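Local coordinates for protein Tp0751 (Treponema pallidum, PDB 5JK2) that probably acts as a surface adhesin, a non-canonical lipocalin that mediates attachment to extracellular matrix components and host cells, at residues I79-D93 with F104-L118. The protein carries 1 engineered substitution. Sequence-based numbering, arbitrary orientation.
Sequences ITFSRASVQEIFLVD and FLTRNTAISSIRRRL
Phe-90 lies against the guanidinium of Arg-116 inside the eight-stranded antiparallel barrel of a non-canonical lipocalin, where four strands pack tightly on the inner side and more loosely outside. Strands 86-92 and 104-108, arms of one beta hairpin, are neighbours, held by reciprocal backbone hydrogen bonds between Leu-91 and Arg-107 and by Asp-93 N to Leu-105 O (2.7 Å); strands 79-83 and 115-118 flank them. Across the inner face Arg-116 leaves the backbone with CG anti to its N (chi1 -175°) and then bends at chi3, which sets one face of the guanidinium against Phe-90 and its edge against Phe-81. Phe-90 CZ lies over the centre of that plane, 3.8 Å from Arg-116 CZ, with the two planes 30° apart. Phe-81 instead offers its face, a cation-pi contact with Arg-116 NH1 3.3 Å from Phe-81 CD2. NH1 and NH2 converge on Glu-88 OE2, while NE pairs with Glu-134 of strand 127-135; the two carboxylates probably offset the buried positive charge. Further along this layer Ile-79 CD1 sits over the Phe-104 ring, 4.0 Å from its centroid, and Val-92 CG1 meets the same ring at its edge. The outer face is more open. Ile-89 CB and Leu-91 CG touch Thr-109 CG2 lightly, Leu-91 CD1 packs against the Arg-107 guanidinium, and a weak bond from Thr-109 N to Ile-89 O (3.3 Å) lies where strand 104-108 gives way to the loop. Arg-107 grips Asp-93 side-on, NE reaching the syn lone pair of OD2 at 2.7 Å and NH1 meeting OD1 at 2.6 Å, nearly straight at 163°.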
# COMPACT_ATOMS: atom_id res chain seq x y z
N ILE A 79 3.61 7.36 -0.32
CA ILE A 79 2.57 6.66 0.41
C ILE A 79 2.21 7.48 1.63
O ILE A 79 3.02 7.66 2.53
CB ILE A 79 3.00 5.24 0.82
CG1 ILE A 79 3.28 4.39 -0.43
CG2 ILE A 79 1.92 4.59 1.68
CD1 ILE A 79 3.95 3.07 -0.14
N THR A 80 0.98 7.99 1.64
CA THR A 80 0.51 8.85 2.71
C THR A 80 -0.21 8.02 3.76
O THR A 80 -1.10 7.23 3.44
CB THR A 80 -0.42 9.96 2.19
OG1 THR A 80 -1.76 9.46 2.07
CG2 THR A 80 0.05 10.47 0.83
N PHE A 81 0.20 8.20 5.01
CA PHE A 81 -0.39 7.48 6.14
C PHE A 81 -1.22 8.43 6.98
O PHE A 81 -0.71 9.42 7.49
CB PHE A 81 0.71 6.87 7.00
CG PHE A 81 1.61 5.93 6.27
CD1 PHE A 81 2.60 6.40 5.43
CD2 PHE A 81 1.48 4.56 6.43
CE1 PHE A 81 3.44 5.53 4.76
CE2 PHE A 81 2.30 3.68 5.77
CZ PHE A 81 3.29 4.17 4.93
N SER A 82 -2.50 8.10 7.15
CA SER A 82 -3.43 8.98 7.85
C SER A 82 -4.30 8.26 8.87
O SER A 82 -4.79 7.16 8.63
CB SER A 82 -4.35 9.70 6.86
OG SER A 82 -3.61 10.49 5.94
N ARG A 83 -4.49 8.91 10.02
CA ARG A 83 -5.47 8.49 11.01
C ARG A 83 -5.83 9.69 11.88
O ARG A 83 -5.24 9.89 12.94
CB ARG A 83 -4.93 7.35 11.88
CG ARG A 83 -5.99 6.74 12.81
CD ARG A 83 -5.41 6.28 14.14
NE ARG A 83 -6.45 6.05 15.14
CZ ARG A 83 -7.11 4.90 15.31
NH1 ARG A 83 -6.85 3.85 14.54
NH2 ARG A 83 -8.04 4.81 16.25
N ALA A 84 -6.78 10.48 11.41
CA ALA A 84 -7.21 11.70 12.09
C ALA A 84 -6.05 12.69 12.22
O ALA A 84 -5.55 13.20 11.22
CB ALA A 84 -7.81 11.36 13.46
N SER A 85 -5.62 12.97 13.45
CA SER A 85 -4.51 13.89 13.70
C SER A 85 -3.23 13.40 13.02
O SER A 85 -2.41 14.20 12.58
CB SER A 85 -4.26 14.05 15.20
OG SER A 85 -4.08 12.79 15.82
N VAL A 86 -3.08 12.09 12.95
CA VAL A 86 -1.95 11.49 12.27
C VAL A 86 -2.05 11.70 10.77
O VAL A 86 -3.03 11.29 10.14
CB VAL A 86 -1.85 9.99 12.55
CG1 VAL A 86 -0.77 9.35 11.68
CG2 VAL A 86 -1.56 9.74 14.02
N GLN A 87 -1.03 12.32 10.19
CA GLN A 87 -0.90 12.41 8.75
C GLN A 87 0.58 12.53 8.43
O GLN A 87 1.30 13.29 9.09
CB GLN A 87 -1.71 13.58 8.16
CG GLN A 87 -1.17 14.97 8.46
CD GLN A 87 -1.90 16.07 7.70
OE1 GLN A 87 -1.32 17.12 7.40
NE2 GLN A 87 -3.18 15.85 7.39
N GLU A 88 1.04 11.77 7.45
CA GLU A 88 2.46 11.72 7.13
C GLU A 88 2.68 11.01 5.80
O GLU A 88 1.86 10.21 5.37
CB GLU A 88 3.23 11.02 8.24
CG GLU A 88 2.76 9.60 8.52
CD GLU A 88 3.17 9.10 9.89
OE1 GLU A 88 3.14 9.89 10.85
OE2 GLU A 88 3.51 7.90 10.00
N ILE A 89 3.81 11.31 5.17
CA ILE A 89 4.14 10.75 3.86
C ILE A 89 5.52 10.11 3.87
O ILE A 89 6.43 10.61 4.53
CB ILE A 89 4.12 11.83 2.76
CG1 ILE A 89 2.79 12.60 2.80
CG2 ILE A 89 4.35 11.20 1.39
CD1 ILE A 89 2.71 13.77 1.83
N PHE A 90 5.66 9.02 3.13
CA PHE A 90 6.94 8.36 2.96
C PHE A 90 7.22 8.14 1.48
O PHE A 90 6.46 7.46 0.79
CB PHE A 90 6.99 7.03 3.71
CG PHE A 90 7.04 7.17 5.20
CD1 PHE A 90 5.95 7.63 5.91
CD2 PHE A 90 8.18 6.82 5.89
CE1 PHE A 90 6.00 7.75 7.29
CE2 PHE A 90 8.24 6.94 7.26
CZ PHE A 90 7.15 7.40 7.96
N LEU A 91 8.32 8.71 1.00
CA LEU A 91 8.72 8.55 -0.39
C LEU A 91 9.23 7.14 -0.63
O LEU A 91 9.99 6.61 0.18
CB LEU A 91 9.80 9.56 -0.76
CG LEU A 91 9.52 11.03 -0.44
CD1 LEU A 91 10.72 11.64 0.26
CD2 LEU A 91 9.17 11.80 -1.70
N VAL A 92 8.82 6.54 -1.74
CA VAL A 92 9.23 5.18 -2.07
C VAL A 92 10.65 5.15 -2.62
O VAL A 92 10.91 5.63 -3.72
CB VAL A 92 8.29 4.53 -3.10
CG1 VAL A 92 8.67 3.07 -3.32
CG2 VAL A 92 6.84 4.64 -2.64
N ASP A 93 11.56 4.58 -1.84
CA ASP A 93 12.95 4.44 -2.27
C ASP A 93 13.10 3.20 -3.15
O ASP A 93 13.98 3.15 -4.01
CB ASP A 93 13.87 4.35 -1.05
CG ASP A 93 14.21 5.72 -0.48
OD1 ASP A 93 14.49 6.65 -1.27
OD2 ASP A 93 14.21 5.86 0.76
N PHE A 104 7.52 -2.65 -0.19
CA PHE A 104 7.99 -1.27 -0.28
C PHE A 104 9.11 -0.96 0.71
O PHE A 104 9.15 -1.50 1.81
CB PHE A 104 6.85 -0.30 -0.02
CG PHE A 104 5.83 -0.27 -1.11
CD1 PHE A 104 5.97 0.60 -2.18
CD2 PHE A 104 4.71 -1.09 -1.06
CE1 PHE A 104 5.02 0.64 -3.19
CE2 PHE A 104 3.77 -1.05 -2.06
CZ PHE A 104 3.92 -0.19 -3.12
N LEU A 105 10.02 -0.09 0.28
CA LEU A 105 10.97 0.55 1.19
C LEU A 105 10.76 2.05 1.06
O LEU A 105 11.16 2.65 0.06
CB LEU A 105 12.42 0.17 0.88
CG LEU A 105 13.52 0.60 1.86
CD1 LEU A 105 13.89 2.07 1.70
CD2 LEU A 105 13.14 0.30 3.31
N THR A 106 10.11 2.64 2.06
CA THR A 106 9.73 4.04 2.01
C THR A 106 10.51 4.86 3.03
O THR A 106 11.10 4.30 3.95
CB THR A 106 8.23 4.21 2.27
OG1 THR A 106 7.96 4.08 3.67
CG2 THR A 106 7.43 3.16 1.51
N ARG A 107 10.51 6.18 2.86
CA ARG A 107 11.31 7.06 3.70
C ARG A 107 10.58 8.36 4.00
O ARG A 107 10.09 9.04 3.10
CB ARG A 107 12.64 7.35 3.01
CG ARG A 107 13.44 8.51 3.59
CD ARG A 107 14.77 8.66 2.88
NE ARG A 107 14.65 8.48 1.43
CZ ARG A 107 14.26 9.42 0.57
NH1 ARG A 107 14.18 9.14 -0.72
NH2 ARG A 107 13.94 10.63 1.01
N ASN A 108 10.54 8.72 5.29
CA ASN A 108 9.85 9.92 5.74
C ASN A 108 10.33 11.16 4.98
O ASN A 108 11.51 11.27 4.63
CB ASN A 108 10.05 10.10 7.24
CG ASN A 108 9.44 11.38 7.77
OD1 ASN A 108 10.14 12.37 8.01
ND2 ASN A 108 8.12 11.38 7.95
N THR A 109 9.41 12.07 4.70
CA THR A 109 9.72 13.26 3.91
C THR A 109 10.62 14.23 4.65
O THR A 109 11.53 14.82 4.05
CB THR A 109 8.43 14.00 3.50
OG1 THR A 109 7.64 14.28 4.66
CG2 THR A 109 7.62 13.17 2.52
N ALA A 110 10.37 14.41 5.94
CA ALA A 110 11.14 15.36 6.74
C ALA A 110 12.49 14.80 7.16
O ALA A 110 13.52 15.45 6.98
CB ALA A 110 10.34 15.76 7.96
N ILE A 111 12.47 13.59 7.71
CA ILE A 111 13.67 12.99 8.29
C ILE A 111 14.07 11.70 7.58
O ILE A 111 13.33 10.71 7.58
CB ILE A 111 13.45 12.69 9.79
CG1 ILE A 111 12.73 13.87 10.44
CG2 ILE A 111 14.78 12.40 10.47
CD1 ILE A 111 12.63 13.78 11.95
N SER A 112 15.24 11.72 6.96
CA SER A 112 15.75 10.57 6.22
C SER A 112 16.06 9.39 7.14
O SER A 112 16.08 8.24 6.71
CB SER A 112 17.01 10.96 5.44
OG SER A 112 18.05 11.36 6.32
N SER A 113 16.30 9.70 8.41
CA SER A 113 16.62 8.68 9.41
C SER A 113 15.47 7.71 9.60
O SER A 113 15.68 6.52 9.87
CB SER A 113 16.96 9.35 10.74
OG SER A 113 17.76 10.49 10.55
N ILE A 114 14.25 8.21 9.45
CA ILE A 114 13.05 7.43 9.70
C ILE A 114 12.47 6.92 8.40
O ILE A 114 12.15 7.69 7.49
CB ILE A 114 12.01 8.27 10.46
CG1 ILE A 114 12.56 8.67 11.83
CG2 ILE A 114 10.70 7.49 10.60
CD1 ILE A 114 11.86 9.85 12.44
N ARG A 115 12.33 5.60 8.32
CA ARG A 115 11.87 4.92 7.12
C ARG A 115 10.80 3.91 7.53
O ARG A 115 10.51 3.76 8.71
CB ARG A 115 13.05 4.26 6.41
CG ARG A 115 14.19 5.22 6.13
CD ARG A 115 14.98 4.85 4.89
NE ARG A 115 15.63 3.56 5.01
CZ ARG A 115 16.43 3.03 4.09
NH1 ARG A 115 16.99 1.84 4.29
NH2 ARG A 115 16.69 3.69 2.97
N ARG A 116 10.22 3.23 6.55
CA ARG A 116 9.14 2.29 6.84
C ARG A 116 9.03 1.20 5.77
O ARG A 116 8.90 1.50 4.58
CB ARG A 116 7.81 3.04 6.96
CG ARG A 116 6.63 2.18 7.36
CD ARG A 116 5.43 3.03 7.72
NE ARG A 116 5.61 3.72 8.99
CZ ARG A 116 4.85 4.72 9.43
NH1 ARG A 116 3.84 5.16 8.69
NH2 ARG A 116 5.10 5.28 10.60
N ARG A 117 9.08 -0.05 6.21
CA ARG A 117 8.92 -1.20 5.31
C ARG A 117 7.48 -1.67 5.28
O ARG A 117 6.82 -1.74 6.32
CB ARG A 117 9.83 -2.35 5.75
CG ARG A 117 11.30 -2.02 5.63
CD ARG A 117 12.18 -3.24 5.83
NE ARG A 117 13.51 -3.05 5.26
CZ ARG A 117 14.46 -2.29 5.81
NH1 ARG A 117 15.63 -2.17 5.21
NH2 ARG A 117 14.23 -1.64 6.94
N LEU A 118 7.01 -2.00 4.09
CA LEU A 118 5.62 -2.40 3.89
C LEU A 118 5.54 -3.75 3.19
O LEU A 118 6.38 -4.07 2.35
CB LEU A 118 4.87 -1.34 3.07
CG LEU A 118 3.61 -0.74 3.70
CD1 LEU A 118 3.96 0.02 4.97
CD2 LEU A 118 2.89 0.16 2.71